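Local coordinates for protein ribokinase, putative (PDB 3B1N) that probably phosphorylates nucleosides as a ribokinase-family (PfkB-type) kinase, binding the nucleoside analogue mizoribine and ADP side by side in one cleft, at residues Asp12-Phe17 with Gln287-Tyr292; Gly19-His24 with Thr106-Asn111; Glu235-Val240 with Leu275-Gly280; Val245-Gly250 with Ala281-His286. All blocks are in the same frame, centred on the assembly; numbering follows the deposited sequence.

The four contacts line the cleft where nucleoside and nucleotide meet. Contacts 1 and 2 each use a strand of the small sheet, 10-16 and 101-107, which are neighbours, and their centres are about 15 Å apart; contacts 3 and 4 share helix 269-284 of the large domain, with centres about 14 Å apart. Contacts 1 and 4 lie closest, about 8 Å between centres, joined by Gly288 N to Asp247 OD2 and Lys283 NZ to Gly288 O. Along the chain, contact 1 spans all the others, contact 2 closes before contacts 3 and 4 open, and those two interleave. Contact 1 joins the lid to the large domain beside the nucleoside, while the other three border ADP.

Contact 1: Asp12-Phe17 with Gln287-Tyr292; sequences DNIMTF and QGPQTY. With MZR (5-hydroxy-1-(beta-D-ribofuranosyl)-1H-imidazole-4-carboxamide), chain F.
Ile14 and Pro289 meet side by side, the CD1 methyl of Ile14 resting 3.7 Å from Pro289 CD, the two side chains lying alongside each other and running opposite ways. With CG1 anti to the carbonyl carbon (chi1 -63°), Ile14 sends its longer branch to the proline, while CG2 faces Gln287 NE2 at 3.8 Å. A branched aliphatic residue therefore serves two neighbours at once. Further along the strand, Thr16 OG1 approaches Gln287 OE1 no closer than 3.8 Å, and no hydrogen bond crosses between 12-17 and 287-292. The glutamine reaches the strand because its chain bends at chi2 (57°).

At the other end, Asp12 OD2 packs 3.5 Å from Pro289 CG. Its carboxylate spans the ribose diol of mizoribine: the sugar O2' donates to OD1 at 2.7 Å and O3' to OD2 at 2.5 Å. Two acceptor oxygens on one flat group suit a pair of neighbouring hydroxyls, and the rigid proline ring beside OD2 offers no competing donor.

The loop 287-292 is itself braced at Gly288, whose N donates to Asp247 OD2 and whose O accepts from Lys283 NZ. Asn52 touches Pro289, accepts from Gln290 NE2 and also binds mizoribine. Strand 10-16 belongs to the small sheet that closes over the sugar, a lid characteristic of ribokinase-family enzymes, and Asp12 contributes to its nucleoside pocket.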
# COMPACT_ATOMS: atom_id res chain seq x y z
N ASP B 12 -9.99 -3.65 8.03
CA ASP B 12 -8.64 -3.64 7.47
C ASP B 12 -8.50 -4.63 6.33
O ASP B 12 -8.91 -5.78 6.47
CB ASP B 12 -7.60 -4.00 8.54
CG ASP B 12 -7.43 -2.94 9.59
OD1 ASP B 12 -7.87 -1.80 9.42
OD2 ASP B 12 -6.75 -3.26 10.57
N ASN B 13 -7.88 -4.20 5.23
CA ASN B 13 -7.45 -5.13 4.16
C ASN B 13 -5.96 -5.06 4.16
O ASN B 13 -5.39 -4.03 3.84
CB ASN B 13 -8.07 -4.72 2.82
CG ASN B 13 -9.57 -5.11 2.75
OD1 ASN B 13 -10.44 -4.28 2.84
ND2 ASN B 13 -9.84 -6.42 2.66
N ILE B 14 -5.36 -6.16 4.64
CA ILE B 14 -3.92 -6.19 4.89
C ILE B 14 -3.22 -7.02 3.81
O ILE B 14 -3.55 -8.21 3.58
CB ILE B 14 -3.64 -6.78 6.26
CG1 ILE B 14 -4.26 -5.85 7.33
CG2 ILE B 14 -2.10 -6.88 6.48
CD1 ILE B 14 -4.45 -6.53 8.67
N MET B 15 -2.25 -6.36 3.20
CA MET B 15 -1.48 -6.97 2.13
C MET B 15 -0.06 -7.07 2.62
O MET B 15 0.63 -6.05 2.77
CB MET B 15 -1.61 -6.07 0.92
CG MET B 15 -3.05 -6.14 0.30
SD MET B 15 -3.48 -4.65 -0.59
CE MET B 15 -3.97 -3.56 0.79
N THR B 16 0.34 -8.31 2.90
CA THR B 16 1.61 -8.63 3.54
C THR B 16 2.69 -8.90 2.50
O THR B 16 2.63 -9.93 1.81
CB THR B 16 1.53 -9.94 4.38
OG1 THR B 16 0.47 -9.85 5.34
CG2 THR B 16 2.82 -10.14 5.16
N PHE B 17 3.65 -8.00 2.39
CA PHE B 17 4.83 -8.29 1.50
C PHE B 17 5.74 -9.14 2.33
O PHE B 17 6.19 -8.70 3.41
CB PHE B 17 5.53 -7.02 1.06
CG PHE B 17 6.83 -7.26 0.32
CD1 PHE B 17 6.79 -7.92 -0.91
CD2 PHE B 17 8.06 -6.80 0.82
CE1 PHE B 17 7.94 -8.16 -1.60
CE2 PHE B 17 9.25 -7.07 0.11
CZ PHE B 17 9.16 -7.77 -1.09
N GLN B 287 -2.50 -13.49 11.72
CA GLN B 287 -2.82 -12.56 10.65
C GLN B 287 -3.96 -11.70 11.11
O GLN B 287 -5.01 -12.26 11.46
CB GLN B 287 -3.31 -13.41 9.45
CG GLN B 287 -3.78 -12.60 8.27
CD GLN B 287 -2.71 -11.68 7.78
OE1 GLN B 287 -1.53 -12.07 7.72
NE2 GLN B 287 -3.08 -10.44 7.43
N GLY B 288 -3.82 -10.38 11.04
CA GLY B 288 -4.92 -9.50 11.42
C GLY B 288 -4.51 -8.88 12.75
O GLY B 288 -3.77 -9.51 13.53
N PRO B 289 -5.03 -7.70 13.08
CA PRO B 289 -4.70 -7.10 14.39
C PRO B 289 -5.40 -7.78 15.56
O PRO B 289 -4.91 -7.59 16.68
CB PRO B 289 -5.15 -5.63 14.24
CG PRO B 289 -6.04 -5.61 13.05
CD PRO B 289 -5.71 -6.75 12.16
N GLN B 290 -6.48 -8.55 15.35
CA GLN B 290 -7.24 -9.09 16.48
C GLN B 290 -7.49 -10.59 16.41
O GLN B 290 -8.36 -11.11 17.11
CB GLN B 290 -8.59 -8.36 16.63
CG GLN B 290 -8.51 -6.84 16.83
CD GLN B 290 -9.91 -6.21 16.78
OE1 GLN B 290 -10.92 -6.87 17.17
NE2 GLN B 290 -9.99 -4.94 16.42
N THR B 291 -6.73 -11.35 15.63
CA THR B 291 -7.08 -12.77 15.55
C THR B 291 -6.38 -13.62 16.61
O THR B 291 -6.92 -14.69 16.97
CB THR B 291 -6.93 -13.34 14.16
OG1 THR B 291 -5.55 -13.45 13.83
CG2 THR B 291 -7.63 -12.44 13.17
N TYR B 292 -5.25 -13.15 17.14
CA TYR B 292 -4.67 -13.78 18.33
C TYR B 292 -5.70 -13.84 19.45
O TYR B 292 -6.44 -12.88 19.68
CB TYR B 292 -3.37 -13.09 18.77
CG TYR B 292 -3.51 -11.75 19.49
CD1 TYR B 292 -4.15 -10.65 18.88
CD2 TYR B 292 -3.01 -11.59 20.78
CE1 TYR B 292 -4.24 -9.44 19.57
CE2 TYR B 292 -3.09 -10.40 21.47
CZ TYR B 292 -3.75 -9.32 20.84
OH TYR B 292 -3.85 -8.15 21.54
N1 MZR F . -6.40 7.08 11.26
O3 MZR F . -6.72 4.52 12.33
C4 MZR F . -5.82 4.25 11.27
C5 MZR F . -5.28 5.21 10.35
C6 MZR F . -5.58 6.65 10.32
O6 MZR F . -5.04 7.30 9.41
N7 MZR F . -4.48 4.46 9.54
C8 MZR F . -4.54 3.17 9.95
N9 MZR F . -5.37 3.02 11.03
C1' MZR F . -5.64 1.78 11.78
C2' MZR F . -5.97 0.54 10.97
O2' MZR F . -7.39 0.48 10.88
C3' MZR F . -5.29 -0.58 11.80
O3' MZR F . -6.15 -1.59 12.34
C4' MZR F . -4.56 0.15 12.90
O4' MZR F . -4.40 1.45 12.38
C5' MZR F . -3.22 -0.49 13.19
O5' MZR F . -2.64 0.27 14.28

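Contact 2: Gly19-His24 with Thr106-Asn111. With ADP (adenosine-5'-diphosphate), chain G.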
# COMPACT_ATOMS: atom_id res chain seq x y z
N GLY B 19 8.80 -9.94 2.97
CA GLY B 19 10.12 -9.39 2.74
C GLY B 19 10.26 -8.09 3.47
O GLY B 19 9.45 -7.79 4.34
N ARG B 20 11.28 -7.33 3.11
CA ARG B 20 11.63 -6.08 3.77
C ARG B 20 11.75 -5.03 2.70
O ARG B 20 12.56 -5.19 1.77
CB ARG B 20 12.98 -6.24 4.49
CG ARG B 20 12.83 -7.10 5.79
CD ARG B 20 14.24 -7.36 6.40
NE ARG B 20 14.90 -6.14 6.87
CZ ARG B 20 16.07 -5.71 6.44
NH1 ARG B 20 16.73 -6.33 5.47
NH2 ARG B 20 16.58 -4.63 6.97
N PHE B 21 10.97 -3.95 2.80
CA PHE B 21 11.12 -2.83 1.83
C PHE B 21 12.55 -2.31 1.70
O PHE B 21 12.97 -1.93 0.64
CB PHE B 21 10.22 -1.63 2.18
CG PHE B 21 8.74 -1.95 2.21
CD1 PHE B 21 8.18 -2.88 1.38
CD2 PHE B 21 7.90 -1.20 3.07
CE1 PHE B 21 6.77 -3.20 1.40
CE2 PHE B 21 6.50 -1.47 3.10
CZ PHE B 21 5.94 -2.46 2.30
N ARG B 22 13.35 -2.32 2.77
CA ARG B 22 14.70 -1.84 2.68
C ARG B 22 15.54 -2.58 1.63
O ARG B 22 16.52 -2.02 1.17
CB ARG B 22 15.41 -1.99 4.04
CG ARG B 22 14.91 -0.94 5.04
CD ARG B 22 15.54 -1.24 6.44
NE ARG B 22 15.03 -0.29 7.47
CZ ARG B 22 15.64 0.82 7.84
NH1 ARG B 22 16.77 1.19 7.25
NH2 ARG B 22 15.08 1.55 8.81
N GLU B 23 15.17 -3.83 1.34
CA GLU B 23 15.93 -4.64 0.39
C GLU B 23 15.53 -4.33 -1.04
O GLU B 23 16.08 -4.93 -1.97
CB GLU B 23 15.71 -6.13 0.67
CG GLU B 23 16.23 -6.53 2.05
CD GLU B 23 15.89 -7.97 2.38
OE1 GLU B 23 15.60 -8.79 1.46
OE2 GLU B 23 15.88 -8.30 3.58
N HIS B 24 14.57 -3.41 -1.21
CA HIS B 24 14.00 -3.18 -2.58
C HIS B 24 13.99 -1.73 -2.93
O HIS B 24 13.39 -1.36 -3.96
CB HIS B 24 12.61 -3.77 -2.66
CG HIS B 24 12.62 -5.25 -2.45
ND1 HIS B 24 12.88 -6.14 -3.47
CD2 HIS B 24 12.46 -5.99 -1.32
CE1 HIS B 24 12.86 -7.38 -2.98
NE2 HIS B 24 12.62 -7.31 -1.68
N THR B 106 -0.47 -1.94 3.35
CA THR B 106 0.62 -2.78 2.84
C THR B 106 1.77 -2.86 3.82
O THR B 106 2.29 -1.81 4.22
CB THR B 106 1.07 -2.38 1.49
OG1 THR B 106 -0.06 -2.35 0.63
CG2 THR B 106 2.17 -3.40 1.05
N THR B 107 2.05 -4.06 4.31
CA THR B 107 3.06 -4.21 5.33
C THR B 107 4.32 -4.92 4.79
O THR B 107 4.24 -5.61 3.78
CB THR B 107 2.46 -4.92 6.61
OG1 THR B 107 3.50 -5.24 7.53
CG2 THR B 107 1.65 -6.18 6.27
N ASP B 108 5.43 -4.72 5.46
CA ASP B 108 6.56 -5.64 5.29
C ASP B 108 6.81 -6.30 6.62
O ASP B 108 6.01 -6.10 7.56
CB ASP B 108 7.81 -5.00 4.67
CG ASP B 108 8.59 -4.11 5.63
OD1 ASP B 108 8.22 -3.97 6.83
OD2 ASP B 108 9.61 -3.55 5.22
N LEU B 109 7.89 -7.07 6.71
CA LEU B 109 8.15 -7.88 7.92
C LEU B 109 8.79 -7.06 9.02
O LEU B 109 8.64 -7.43 10.20
CB LEU B 109 8.92 -9.17 7.58
CG LEU B 109 8.15 -10.06 6.59
CD1 LEU B 109 8.99 -11.30 6.13
CD2 LEU B 109 6.69 -10.47 6.96
N ASP B 110 9.45 -5.94 8.66
CA ASP B 110 10.09 -4.97 9.58
C ASP B 110 9.08 -4.08 10.27
O ASP B 110 9.45 -3.16 11.02
CB ASP B 110 10.98 -4.01 8.81
CG ASP B 110 12.38 -4.53 8.61
OD1 ASP B 110 12.64 -5.69 9.02
OD2 ASP B 110 13.22 -3.74 8.11
N ASN B 111 7.81 -4.32 9.99
CA ASN B 111 6.71 -3.62 10.62
C ASN B 111 6.58 -2.25 9.95
O ASN B 111 5.98 -1.31 10.50
CB ASN B 111 6.93 -3.48 12.16
CG ASN B 111 7.13 -4.85 12.93
OD1 ASN B 111 7.12 -4.86 14.16
ND2 ASN B 111 7.28 -5.97 12.21
PB ADP G . 3.64 -0.23 15.74
O1B ADP G . 4.48 0.37 14.62
O2B ADP G . 2.95 0.86 16.49
O3B ADP G . 2.72 -1.37 15.47
PA ADP G . 6.06 -1.62 16.84
O1A ADP G . 6.38 -2.20 15.45
O2A ADP G . 7.07 -0.74 17.51
O3A ADP G . 4.74 -0.76 16.87
O5' ADP G . 5.72 -2.91 17.65
C5' ADP G . 5.19 -2.71 18.96
C4' ADP G . 5.64 -3.76 19.96
O4' ADP G . 5.21 -5.06 19.51
C3' ADP G . 7.18 -3.86 20.12
O3' ADP G . 7.68 -2.87 21.02
C2' ADP G . 7.32 -5.31 20.52
O2' ADP G . 7.09 -5.44 21.94
C1' ADP G . 6.22 -6.03 19.79
N9 ADP G . 6.75 -6.51 18.49
C8 ADP G . 6.74 -5.90 17.26
N7 ADP G . 7.38 -6.68 16.34
C5 ADP G . 7.85 -7.74 16.98
C6 ADP G . 8.64 -8.91 16.62
N6 ADP G . 9.03 -9.03 15.32
N1 ADP G . 8.94 -9.79 17.55
C2 ADP G . 8.55 -9.65 18.84
N3 ADP G . 7.80 -8.61 19.24
C4 ADP G . 7.46 -7.64 18.39
O HOH W 1 15.56 -3.49 9.39
O HOH W 2 12.42 -3.03 5.53
O HOH W 3 12.65 -1.19 8.64
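The CB of Asp108 sits almost exactly over the centre of the Phe21 ring, 3.7 Å from the centroid and 5° off the ring normal, a CH-pi contact made by an acidic residue. Asp108 opens a type I beta turn, 108-111, that follows strand 101-107 of the small lid sheet and ends at Asn111, part of the ADP pocket. Asp108 CG lies between the backbone N and the carbonyl carbon (chi1 75°), which puts OD2 beside Phe21 N, and this amide donates to the anti lone pair of OD2 at 2.8 Å. The flat ring of Phe21 suits its place: Asp108 CB covers one face and Thr106 CG2 meets its edge.

Next to this, Leu109 N donates to Gly19 O at 2.9 Å. Arg20 stands between two acids, Asp110 across the contact and Glu23 in its own segment. Its NE makes weak bonds to both oxygens of Asp110, of which OD1 lies at the edge of the Arg20 guanidinium, near its plane; the bend at chi3 brings NE there. Arg20 NH1 holds Glu23 OE2 at 2.9 Å. Arg22 joins the network as a long partner of Asp110, and its terminal nitrogens turn to Pro27 and, weakly, Val30 of the second subunit. Three waters donate to Asp110 OD2, linking it to Arg20 NH2, Arg22 N and Arg22 NE; the last accepts from Arg22 NE at 2.8 Å.

Contact 3: Glu235-Val240 with Leu275-Gly280. With ADP (adenosine-5'-diphosphate), chain G.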
# COMPACT_ATOMS: atom_id res chain seq x y z
N GLU B 235 13.08 2.70 31.58
CA GLU B 235 12.97 1.26 31.50
C GLU B 235 13.31 0.87 30.08
O GLU B 235 12.73 1.40 29.13
CB GLU B 235 11.52 0.83 31.78
CG GLU B 235 10.97 1.32 33.10
CD GLU B 235 11.88 1.00 34.24
OE1 GLU B 235 12.37 -0.17 34.35
OE2 GLU B 235 12.15 1.93 35.03
N GLN B 236 14.27 -0.04 29.95
CA GLN B 236 14.54 -0.68 28.67
C GLN B 236 13.73 -1.97 28.67
O GLN B 236 14.05 -2.95 29.37
CB GLN B 236 16.02 -0.99 28.53
CG GLN B 236 16.94 0.23 28.62
CD GLN B 236 16.82 1.14 27.41
OE1 GLN B 236 16.96 2.37 27.52
NE2 GLN B 236 16.55 0.56 26.25
N ILE B 237 12.66 -2.01 27.88
CA ILE B 237 11.77 -3.14 27.90
C ILE B 237 12.20 -4.09 26.79
O ILE B 237 12.25 -3.69 25.62
CB ILE B 237 10.32 -2.67 27.57
CG1 ILE B 237 9.84 -1.56 28.53
CG2 ILE B 237 9.34 -3.89 27.52
CD1 ILE B 237 9.84 -2.01 30.03
N PRO B 238 12.49 -5.35 27.13
CA PRO B 238 12.87 -6.30 26.07
C PRO B 238 11.69 -6.74 25.25
O PRO B 238 10.57 -6.84 25.77
CB PRO B 238 13.41 -7.51 26.83
CG PRO B 238 13.02 -7.31 28.27
CD PRO B 238 12.48 -5.94 28.48
N ALA B 239 11.94 -7.09 23.99
CA ALA B 239 10.96 -7.84 23.24
C ALA B 239 10.79 -9.25 23.77
O ALA B 239 11.72 -9.82 24.37
CB ALA B 239 11.35 -7.89 21.74
N VAL B 240 9.63 -9.83 23.54
CA VAL B 240 9.40 -11.26 23.74
C VAL B 240 9.60 -11.92 22.39
O VAL B 240 9.02 -11.47 21.40
CB VAL B 240 7.97 -11.54 24.30
CG1 VAL B 240 7.67 -13.01 24.45
CG2 VAL B 240 7.85 -10.93 25.67
N LEU B 275 4.43 -6.53 30.02
CA LEU B 275 3.15 -7.08 29.62
C LEU B 275 2.78 -6.58 28.21
O LEU B 275 2.31 -7.38 27.40
CB LEU B 275 2.05 -6.73 30.66
CG LEU B 275 0.67 -7.26 30.28
CD1 LEU B 275 0.61 -8.79 30.29
CD2 LEU B 275 -0.37 -6.70 31.30
N ALA B 276 2.95 -5.28 27.98
CA ALA B 276 2.69 -4.65 26.68
C ALA B 276 3.53 -5.38 25.60
O ALA B 276 3.02 -5.72 24.53
CB ALA B 276 3.06 -3.20 26.77
N SER B 277 4.81 -5.57 25.89
CA SER B 277 5.76 -6.23 24.98
C SER B 277 5.30 -7.65 24.66
O SER B 277 5.27 -8.08 23.47
CB SER B 277 7.11 -6.23 25.66
OG SER B 277 8.04 -6.80 24.75
N LEU B 278 4.84 -8.36 25.68
CA LEU B 278 4.29 -9.70 25.47
C LEU B 278 3.08 -9.65 24.56
O LEU B 278 2.97 -10.46 23.61
CB LEU B 278 3.92 -10.37 26.78
CG LEU B 278 3.19 -11.68 26.68
CD1 LEU B 278 3.99 -12.74 25.96
CD2 LEU B 278 2.83 -12.15 28.10
N MET B 279 2.15 -8.71 24.80
CA MET B 279 0.96 -8.68 23.91
C MET B 279 1.36 -8.42 22.45
O MET B 279 0.75 -9.05 21.57
CB MET B 279 0.01 -7.59 24.40
CG MET B 279 -0.59 -7.90 25.82
SD MET B 279 -1.59 -9.35 25.93
CE MET B 279 -3.14 -8.79 25.16
N GLY B 280 2.34 -7.54 22.22
CA GLY B 280 2.85 -7.31 20.87
C GLY B 280 3.35 -8.60 20.23
O GLY B 280 3.08 -8.88 19.02
PB ADP G . 3.64 -0.23 15.74
O1B ADP G . 4.48 0.37 14.62
O2B ADP G . 2.95 0.86 16.49
O3B ADP G . 2.72 -1.37 15.47
PA ADP G . 6.06 -1.62 16.84
O1A ADP G . 6.38 -2.20 15.45
O2A ADP G . 7.07 -0.74 17.51
O3A ADP G . 4.74 -0.76 16.87
O5' ADP G . 5.72 -2.91 17.65
C5' ADP G . 5.19 -2.71 18.96
C4' ADP G . 5.64 -3.76 19.96
O4' ADP G . 5.21 -5.06 19.51
C3' ADP G . 7.18 -3.86 20.12
O3' ADP G . 7.68 -2.87 21.02
C2' ADP G . 7.32 -5.31 20.52
O2' ADP G . 7.09 -5.44 21.94
C1' ADP G . 6.22 -6.03 19.79
N9 ADP G . 6.75 -6.51 18.49
C8 ADP G . 6.74 -5.90 17.26
N7 ADP G . 7.38 -6.68 16.34
C5 ADP G . 7.85 -7.74 16.98
C6 ADP G . 8.64 -8.91 16.62
N6 ADP G . 9.03 -9.03 15.32
N1 ADP G . 8.94 -9.79 17.55
C2 ADP G . 8.55 -9.65 18.84
N3 ADP G . 7.80 -8.61 19.24
C4 ADP G . 7.46 -7.64 18.39
O HOH W 4 7.69 -8.14 22.12
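Ile237, the last residue of the edge strand 233-237, points its side chain at helix 269-284, and its CG2 methyl lies 3.7 Å from Ser277 CB. The neighbouring Pro238 contributes its carbonyl: Ser277 OG donates to Pro238 O at 2.7 Å, with the donor tilted 16° from the carbonyl plane. Proline has no backbone N-H, so its carbonyl is the polar group it can offer here. With OG anti to the backbone N (chi1 -177°), the hydroxyl is set within reach of Pro238 O.

At Ala239 the backbone passes close over that hydroxyl, CA lying 3.4 Å from Ser277 OG, and the small side chain turns away from the helix. Val240 then ends the segment with both branches in use. CG2 packs 3.8 Å from Leu278 CA, while CG1 meets Leu278 CD1 at 4.0 Å, the two side chains crossing at a slant. Phe307 of helix 296-307 also packs on Val240, placing this valine between two helices. Its amide gives its hydrogen to a water that donates in turn to Ser277 O at 2.8 Å and lies 2.8 Å from ADP O2'.

The nucleotide also uses the serine directly, its O2' donating to Ser277 OG at 3.3 Å. One small hydroxyl can therefore give a hydrogen to the protein and accept another from the ribose. Together with Gly280, where bare CA comes close to the sugar ring oxygen, Val240 and Ser277 form part of the ADP pocket of this ribokinase-type fold.

Contact 4: Val245-Gly250 with Ala281-His286. With ADP (adenosine-5'-diphosphate), chain G.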
# COMPACT_ATOMS: atom_id res chain seq x y z
N VAL B 245 6.48 -14.90 12.95
CA VAL B 245 6.09 -13.58 12.47
C VAL B 245 5.20 -13.71 11.25
O VAL B 245 5.65 -14.06 10.13
CB VAL B 245 7.32 -12.69 12.12
CG1 VAL B 245 6.88 -11.33 11.52
CG2 VAL B 245 8.22 -12.49 13.40
N ILE B 246 3.94 -13.42 11.46
CA ILE B 246 2.94 -13.51 10.40
C ILE B 246 2.53 -12.12 9.93
O ILE B 246 2.54 -11.83 8.70
CB ILE B 246 1.72 -14.31 10.90
CG1 ILE B 246 2.14 -15.75 11.27
CG2 ILE B 246 0.63 -14.32 9.88
CD1 ILE B 246 2.69 -16.56 10.06
N ASP B 247 2.19 -11.22 10.86
CA ASP B 247 1.62 -9.93 10.47
C ASP B 247 1.86 -8.92 11.58
O ASP B 247 1.31 -9.09 12.68
CB ASP B 247 0.10 -10.07 10.29
CG ASP B 247 -0.57 -8.77 9.84
OD1 ASP B 247 0.13 -7.76 9.54
OD2 ASP B 247 -1.80 -8.78 9.79
N PRO B 248 2.68 -7.91 11.34
CA PRO B 248 2.90 -6.92 12.42
C PRO B 248 1.78 -5.90 12.60
O PRO B 248 1.87 -5.10 13.56
CB PRO B 248 4.16 -6.17 12.00
CG PRO B 248 4.48 -6.60 10.64
CD PRO B 248 3.61 -7.76 10.19
N THR B 249 0.79 -5.87 11.72
CA THR B 249 -0.25 -4.86 11.82
C THR B 249 -0.99 -4.98 13.15
O THR B 249 -1.55 -6.02 13.46
CB THR B 249 -1.33 -5.06 10.73
OG1 THR B 249 -0.67 -5.07 9.48
CG2 THR B 249 -2.32 -3.88 10.73
N GLY B 250 -0.92 -3.89 13.93
CA GLY B 250 -1.64 -3.84 15.20
C GLY B 250 -0.72 -4.18 16.35
O GLY B 250 -1.20 -4.26 17.47
N ALA B 281 4.07 -9.40 21.00
CA ALA B 281 4.57 -10.71 20.47
C ALA B 281 3.52 -11.73 20.24
O ALA B 281 3.63 -12.54 19.30
CB ALA B 281 5.66 -11.26 21.41
N LEU B 282 2.48 -11.76 21.07
CA LEU B 282 1.41 -12.74 20.84
C LEU B 282 0.61 -12.37 19.60
O LEU B 282 0.19 -13.22 18.82
CB LEU B 282 0.48 -12.83 22.04
CG LEU B 282 1.21 -13.21 23.32
CD1 LEU B 282 0.27 -13.08 24.50
CD2 LEU B 282 1.66 -14.70 23.16
N LYS B 283 0.45 -11.07 19.39
CA LYS B 283 -0.27 -10.58 18.22
C LYS B 283 0.42 -10.92 16.91
O LYS B 283 -0.25 -11.33 15.96
CB LYS B 283 -0.53 -9.05 18.33
CG LYS B 283 -1.60 -8.58 17.34
CD LYS B 283 -1.17 -7.55 16.36
CE LYS B 283 -0.26 -8.17 15.30
NZ LYS B 283 -0.99 -8.99 14.24
N ILE B 284 1.74 -10.77 16.85
CA ILE B 284 2.44 -10.87 15.53
C ILE B 284 2.43 -12.29 14.97
O ILE B 284 2.63 -12.47 13.76
CB ILE B 284 3.85 -10.28 15.64
CG1 ILE B 284 4.39 -9.90 14.23
CG2 ILE B 284 4.78 -11.28 16.39
CD1 ILE B 284 5.69 -9.09 14.33
N ALA B 285 2.09 -13.25 15.83
CA ALA B 285 2.02 -14.65 15.43
C ALA B 285 0.77 -15.03 14.63
O ALA B 285 0.60 -16.20 14.23
CB ALA B 285 2.20 -15.57 16.64
N HIS B 286 -0.12 -14.05 14.37
CA HIS B 286 -1.37 -14.33 13.69
C HIS B 286 -1.70 -13.19 12.74
O HIS B 286 -1.25 -12.05 12.94
CB HIS B 286 -2.51 -14.57 14.68
CG HIS B 286 -2.21 -15.64 15.68
ND1 HIS B 286 -2.51 -16.97 15.46
CD2 HIS B 286 -1.56 -15.58 16.87
CE1 HIS B 286 -2.07 -17.68 16.49
NE2 HIS B 286 -1.51 -16.85 17.37
PB ADP G . 3.64 -0.23 15.74
O1B ADP G . 4.48 0.37 14.62
O2B ADP G . 2.95 0.86 16.49
O3B ADP G . 2.72 -1.37 15.47
PA ADP G . 6.06 -1.62 16.84
O1A ADP G . 6.38 -2.20 15.45
O2A ADP G . 7.07 -0.74 17.51
O3A ADP G . 4.74 -0.76 16.87
O5' ADP G . 5.72 -2.91 17.65
C5' ADP G . 5.19 -2.71 18.96
C4' ADP G . 5.64 -3.76 19.96
O4' ADP G . 5.21 -5.06 19.51
C3' ADP G . 7.18 -3.86 20.12
O3' ADP G . 7.68 -2.87 21.02
C2' ADP G . 7.32 -5.31 20.52
O2' ADP G . 7.09 -5.44 21.94
C1' ADP G . 6.22 -6.03 19.79
N9 ADP G . 6.75 -6.51 18.49
C8 ADP G . 6.74 -5.90 17.26
N7 ADP G . 7.38 -6.68 16.34
C5 ADP G . 7.85 -7.74 16.98
C6 ADP G . 8.64 -8.91 16.62
N6 ADP G . 9.03 -9.03 15.32
N1 ADP G . 8.94 -9.79 17.55
C2 ADP G . 8.55 -9.65 18.84
N3 ADP G . 7.80 -8.61 19.24
C4 ADP G . 7.46 -7.64 18.39
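Ile284 O, near the end of helix 269-284, receives two backbone N-H groups: Ile246 N at 2.8 Å and Asp247 N at 3.2 Å. These two bonds tie main chain to main chain; Lys283 adds a side-chain tie. Its chain, bent at chi2, chi3 and chi4, curls back so that NZ donates to Asp247 O at 2.8 Å and weakly to Thr249 O at 3.1 Å. A long flexible lysine suits this task of gathering several carbonyls.

Asp247 OD1 takes both the hydroxyl and the amide of Thr249, the latter an Asx turn. Gly250, at the N-cap of helix 251-264, lies against the lysine chain; its positive phi (98°) is readily adopted by glycine. The run Asp247-Gly250 leading into that helix is consistent with the start of the second PfkB-family signature.

On the apolar side, Ile284 CD1 packs 3.8 Å from Val245 CG1 and 3.5 Å from ADP N6, so the same methyl packs on the loop and borders the adenine. Buried carbonyls around an ammonium group would probably favour its charged form, Asp247 OD2, 4.5 Å from Lys283 NZ, perhaps helping to balance it, though beyond a salt bridge.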